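Long-range contact in class II aldolase/adducin domain protein (PDB 3OCR), which is a class II aldolase/adducin family protein, probably a lyase and possibly able to bind actin filaments: residues Ser84-Val96 against Gly103-Ala117. Sequence-based numbering, arbitrary orientation.
Sequences SNLVKVDIDGTIV and GINYAGYVIHSAIHA
Y109, just ahead of helix 110-118, and S113 within it grip the turn of the β-hairpin at the edge of the central mixed sheet of this class II aldolase/adducin fold, while I104 on the approach to the helix packs against the hairpin's strands. The hairpin runs along strand 87-90, through a type I turn from D90 to G93, and back along strand 95-97, the outermost strand of the sheet at that side.

Y109 is buried against the turn. With CG anti to the backbone N (chi1 179°), its ring is carried against the turn residues, where V89 CG2 makes a CH-pi contact over one face, 4.0 Å from the ring centroid. G93 lies against the same ring, its CA 3.4 Å from Y109 CE2; the lack of a side chain at G93, whose phi is positive (92°), lets the backbone come this close. The phenol OH of Y109 gives a weak hydrogen bond to D90 O at 2.9 Å; F69 of the adjoining strand 68-71 also touches this tyrosine.

D90 ties the turn together from within: its OD1 accepts from T94 N at 2.9 Å, the donor standing above the carboxylate plane, and more weakly from D92 N.

Along the strands, toward V87, the branch methyl CG2 of I104 rests 3.7 Å from V87 CG1, and V89 CG1 meets I104 tip to tip. I95 CD1, from the returning strand, passes I104 in the opposite direction and touches its CG2. On the solvent-exposed side, where T94 and Y106 lie, a water donates to T94 OG1 and also bonds Y106 OH, in the plane of that ring.

One helical turn beyond Y109, S113 donates from OG to I91 O over just 2.5 Å, in the carbonyl plane with a C=O...OG angle of 159°, while I91 CD1 lies 3.7 Å from the same S113 OG.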
loop_
_atom_site.group_PDB
_atom_site.type_symbol
_atom_site.label_atom_id
_atom_site.label_comp_id
_atom_site.label_asym_id
_atom_site.label_seq_id
_atom_site.Cartn_x
_atom_site.Cartn_y
_atom_site.Cartn_z
ATOM N N SER A 84 8.160 29.762 -9.185
ATOM C CA SER A 84 7.805 30.619 -10.303
ATOM C C SER A 84 6.387 30.500 -10.855
ATOM O O SER A 84 5.902 31.446 -11.457
ATOM C CB SER A 84 8.787 30.430 -11.459
ATOM O OG SER A 84 10.002 31.084 -11.173
ATOM N N ASN A 85 5.707 29.371 -10.685
ATOM C CA ASN A 85 4.411 29.242 -11.369
ATOM C C ASN A 85 3.169 29.347 -10.473
ATOM O O ASN A 85 2.018 29.262 -10.945
ATOM C CB ASN A 85 4.392 28.040 -12.354
ATOM C CG ASN A 85 4.344 26.670 -11.673
ATOM O OD1 ASN A 85 3.869 26.503 -10.532
ATOM N ND2 ASN A 85 4.792 25.660 -12.411
ATOM N N LEU A 86 3.405 29.586 -9.188
ATOM C CA LEU A 86 2.305 29.799 -8.267
ATOM C C LEU A 86 1.582 31.055 -8.708
ATOM O O LEU A 86 2.170 31.924 -9.366
ATOM C CB LEU A 86 2.807 29.932 -6.838
ATOM C CG LEU A 86 3.138 28.573 -6.234
ATOM C CD1 LEU A 86 4.132 28.770 -5.131
ATOM C CD2 LEU A 86 1.847 27.880 -5.721
ATOM N N VAL A 87 0.298 31.130 -8.383
ATOM C CA VAL A 87 -0.478 32.283 -8.791
ATOM C C VAL A 87 -0.767 33.175 -7.590
ATOM O O VAL A 87 -1.212 32.682 -6.536
ATOM C CB VAL A 87 -1.800 31.878 -9.488
ATOM C CG1 VAL A 87 -2.495 33.102 -10.073
ATOM C CG2 VAL A 87 -1.553 30.839 -10.568
ATOM N N LYS A 88 -0.553 34.477 -7.772
ATOM C CA LYS A 88 -0.879 35.472 -6.751
ATOM C C LYS A 88 -2.251 36.059 -7.004
ATOM O O LYS A 88 -2.515 36.628 -8.079
ATOM C CB LYS A 88 0.154 36.591 -6.705
ATOM C CG LYS A 88 -0.083 37.578 -5.544
ATOM C CD LYS A 88 1.158 38.407 -5.249
ATOM C CE LYS A 88 1.382 39.476 -6.305
ATOM N NZ LYS A 88 2.568 40.303 -5.949
ATOM N N VAL A 89 -3.113 35.912 -6.001
ATOM C CA VAL A 89 -4.495 36.386 -6.081
ATOM C C VAL A 89 -4.828 37.267 -4.856
ATOM O O VAL A 89 -4.125 37.208 -3.838
ATOM C CB VAL A 89 -5.509 35.213 -6.182
ATOM C CG1 VAL A 89 -5.253 34.367 -7.447
ATOM C CG2 VAL A 89 -5.481 34.337 -4.939
ATOM N N ASP A 90 -5.881 38.075 -4.970
ATOM C CA ASP A 90 -6.342 38.910 -3.844
ATOM C C ASP A 90 -7.323 38.079 -3.023
ATOM O O ASP A 90 -7.528 36.911 -3.326
ATOM C CB ASP A 90 -6.982 40.224 -4.339
ATOM C CG ASP A 90 -8.195 40.002 -5.254
ATOM O OD1 ASP A 90 -8.819 38.921 -5.215
ATOM O OD2 ASP A 90 -8.531 40.935 -6.018
ATOM N N ILE A 91 -7.930 38.667 -2.001
ATOM C CA ILE A 91 -8.871 37.936 -1.152
ATOM C C ILE A 91 -10.096 37.394 -1.908
ATOM O O ILE A 91 -10.698 36.407 -1.489
ATOM C CB ILE A 91 -9.270 38.748 0.113
ATOM C CG1 ILE A 91 -9.809 37.831 1.222
ATOM C CG2 ILE A 91 -10.251 39.891 -0.231
ATOM C CD1 ILE A 91 -8.837 36.698 1.656
ATOM N N ASP A 92 -10.434 37.996 -3.042
ATOM C CA ASP A 92 -11.573 37.542 -3.860
ATOM C C ASP A 92 -11.237 36.433 -4.840
ATOM O O ASP A 92 -12.136 35.839 -5.424
ATOM C CB ASP A 92 -12.127 38.708 -4.663
ATOM C CG ASP A 92 -12.632 39.805 -3.792
ATOM O OD1 ASP A 92 -13.124 39.477 -2.688
ATOM O OD2 ASP A 92 -12.542 40.981 -4.208
ATOM N N GLY A 93 -9.950 36.176 -5.038
ATOM C CA GLY A 93 -9.503 35.228 -6.040
ATOM C C GLY A 93 -9.199 35.843 -7.391
ATOM O O GLY A 93 -8.988 35.118 -8.368
ATOM N N THR A 94 -9.180 37.175 -7.456
ATOM C CA THR A 94 -8.852 37.871 -8.693
ATOM C C THR A 94 -7.344 37.774 -8.887
ATOM O O THR A 94 -6.585 37.983 -7.957
ATOM C CB THR A 94 -9.289 39.363 -8.638
ATOM O OG1 THR A 94 -10.682 39.440 -8.320
ATOM C CG2 THR A 94 -9.029 40.093 -9.975
ATOM N N ILE A 95 -6.919 37.460 -10.102
ATOM C CA ILE A 95 -5.502 37.337 -10.402
ATOM C C ILE A 95 -4.853 38.673 -10.107
ATOM O O ILE A 95 -5.364 39.711 -10.518
ATOM C CB ILE A 95 -5.277 37.008 -11.905
ATOM C CG1 ILE A 95 -5.946 35.681 -12.310
ATOM C CG2 ILE A 95 -3.792 37.059 -12.270
ATOM C CD1 ILE A 95 -5.608 34.491 -11.435
ATOM N N VAL A 96 -3.744 38.648 -9.384
ATOM C CA VAL A 96 -2.883 39.818 -9.286
ATOM C C VAL A 96 -1.662 39.584 -10.184
ATOM O O VAL A 96 -1.248 40.476 -10.917
ATOM C CB VAL A 96 -2.505 40.150 -7.817
ATOM C CG1 VAL A 96 -1.580 41.373 -7.750
ATOM C CG2 VAL A 96 -3.770 40.400 -6.992
ATOM N N GLY A 103 -4.769 30.833 -14.812
ATOM C CA GLY A 103 -5.649 31.268 -13.735
ATOM C C GLY A 103 -5.720 30.234 -12.635
ATOM O O GLY A 103 -4.836 29.373 -12.512
ATOM N N ILE A 104 -6.772 30.308 -11.832
ATOM C CA ILE A 104 -6.891 29.454 -10.664
ATOM C C ILE A 104 -8.212 28.736 -10.701
ATOM O O ILE A 104 -9.069 29.061 -11.496
ATOM C CB ILE A 104 -6.794 30.261 -9.316
ATOM C CG1 ILE A 104 -7.998 31.209 -9.129
ATOM C CG2 ILE A 104 -5.460 31.005 -9.225
ATOM C CD1 ILE A 104 -8.256 31.632 -7.643
ATOM N N ASN A 105 -8.358 27.739 -9.849
ATOM C CA ASN A 105 -9.658 27.148 -9.618
ATOM C C ASN A 105 -10.396 28.072 -8.678
ATOM O O ASN A 105 -10.221 28.007 -7.455
ATOM C CB ASN A 105 -9.517 25.780 -8.967
ATOM C CG ASN A 105 -10.844 25.149 -8.654
ATOM O OD1 ASN A 105 -11.898 25.769 -8.805
ATOM N ND2 ASN A 105 -10.804 23.893 -8.223
ATOM N N TYR A 106 -11.216 28.933 -9.260
ATOM C CA TYR A 106 -11.883 29.981 -8.502
ATOM C C TYR A 106 -12.776 29.419 -7.389
ATOM O O TYR A 106 -12.791 29.953 -6.278
ATOM C CB TYR A 106 -12.704 30.836 -9.452
ATOM C CG TYR A 106 -13.178 32.159 -8.906
ATOM C CD1 TYR A 106 -14.412 32.262 -8.247
ATOM C CD2 TYR A 106 -12.423 33.322 -9.098
ATOM C CE1 TYR A 106 -14.871 33.487 -7.781
ATOM C CE2 TYR A 106 -12.868 34.550 -8.628
ATOM C CZ TYR A 106 -14.090 34.627 -7.974
ATOM O OH TYR A 106 -14.528 35.840 -7.519
ATOM N N ALA A 107 -13.494 28.340 -7.680
ATOM C CA ALA A 107 -14.403 27.745 -6.702
ATOM C C ALA A 107 -13.649 27.027 -5.571
ATOM O O ALA A 107 -14.100 27.018 -4.419
ATOM C CB ALA A 107 -15.369 26.797 -7.399
ATOM N N GLY A 108 -12.498 26.437 -5.900
ATOM C CA GLY A 108 -11.658 25.767 -4.896
ATOM C C GLY A 108 -10.987 26.727 -3.915
ATOM O O GLY A 108 -10.569 26.322 -2.838
ATOM N N TYR A 109 -10.861 27.996 -4.306
ATOM C CA TYR A 109 -10.223 29.026 -3.484
ATOM C C TYR A 109 -11.115 29.625 -2.387
ATOM O O TYR A 109 -10.619 30.249 -1.437
ATOM C CB TYR A 109 -9.707 30.151 -4.385
ATOM C CG TYR A 109 -9.042 31.312 -3.667
ATOM C CD1 TYR A 109 -7.818 31.153 -3.010
ATOM C CD2 TYR A 109 -9.618 32.587 -3.675
ATOM C CE1 TYR A 109 -7.190 32.246 -2.349
ATOM C CE2 TYR A 109 -9.003 33.670 -3.007
ATOM C CZ TYR A 109 -7.791 33.491 -2.360
ATOM O OH TYR A 109 -7.172 34.565 -1.734
ATOM N N VAL A 110 -12.421 29.464 -2.527
ATOM C CA VAL A 110 -13.365 30.040 -1.577
ATOM C C VAL A 110 -13.102 29.642 -0.119
ATOM O O VAL A 110 -13.157 30.487 0.776
ATOM C CB VAL A 110 -14.812 29.710 -1.978
ATOM C CG1 VAL A 110 -15.790 30.101 -0.856
ATOM C CG2 VAL A 110 -15.170 30.439 -3.307
ATOM N N ILE A 111 -12.814 28.369 0.129
ATOM C CA ILE A 111 -12.513 27.945 1.502
ATOM C C ILE A 111 -11.268 28.643 2.063
ATOM O O ILE A 111 -11.265 29.093 3.194
ATOM C CB ILE A 111 -12.443 26.394 1.654
ATOM C CG1 ILE A 111 -12.302 26.027 3.136
ATOM C CG2 ILE A 111 -11.332 25.768 0.768
ATOM C CD1 ILE A 111 -12.897 24.670 3.491
ATOM N N HIS A 112 -10.230 28.754 1.242
ATOM C CA HIS A 112 -9.015 29.445 1.612
ATOM C C HIS A 112 -9.311 30.904 1.936
ATOM O O HIS A 112 -8.910 31.400 2.990
ATOM C CB HIS A 112 -7.963 29.268 0.510
ATOM C CG HIS A 112 -7.573 27.832 0.318
ATOM N ND1 HIS A 112 -6.579 27.226 1.058
ATOM C CD2 HIS A 112 -8.103 26.861 -0.470
ATOM C CE1 HIS A 112 -6.492 25.954 0.712
ATOM N NE2 HIS A 112 -7.404 25.705 -0.213
ATOM N N SER A 113 -10.045 31.562 1.039
ATOM C CA SER A 113 -10.453 32.952 1.211
ATOM C C SER A 113 -11.247 33.167 2.512
ATOM O O SER A 113 -10.976 34.103 3.268
ATOM C CB SER A 113 -11.315 33.375 0.020
ATOM O OG SER A 113 -11.659 34.734 0.172
ATOM N N ALA A 114 -12.226 32.307 2.766
ATOM C CA ALA A 114 -13.043 32.436 3.986
ATOM C C ALA A 114 -12.182 32.374 5.250
ATOM O O ALA A 114 -12.345 33.195 6.169
ATOM C CB ALA A 114 -14.135 31.356 4.032
ATOM N N ILE A 115 -11.268 31.407 5.303
ATOM C CA ILE A 115 -10.413 31.243 6.484
ATOM C C ILE A 115 -9.376 32.368 6.628
ATOM O O ILE A 115 -9.266 32.948 7.703
ATOM C CB ILE A 115 -9.728 29.837 6.556
ATOM C CG1 ILE A 115 -10.757 28.696 6.459
ATOM C CG2 ILE A 115 -8.907 29.701 7.842
ATOM C CD1 ILE A 115 -11.919 28.750 7.505
ATOM N N HIS A 116 -8.636 32.674 5.554
ATOM C CA HIS A 116 -7.666 33.776 5.571
ATOM C C HIS A 116 -8.257 35.130 6.004
ATOM O O HIS A 116 -7.612 35.929 6.704
ATOM C CB HIS A 116 -6.965 33.927 4.205
ATOM C CG HIS A 116 -5.849 32.946 3.980
ATOM N ND1 HIS A 116 -4.725 32.898 4.780
ATOM C CD2 HIS A 116 -5.674 31.995 3.033
ATOM C CE1 HIS A 116 -3.915 31.948 4.343
ATOM N NE2 HIS A 116 -4.475 31.377 3.292
ATOM N N ALA A 117 -9.478 35.406 5.572
ATOM C CA ALA A 117 -10.118 36.664 5.924
ATOM C C ALA A 117 -10.464 36.690 7.409
ATOM O O ALA A 117 -10.273 37.707 8.089
ATOM C CB ALA A 117 -11.363 36.869 5.082
HETATM O O HOH W 1 -12.976 38.121 -8.376
#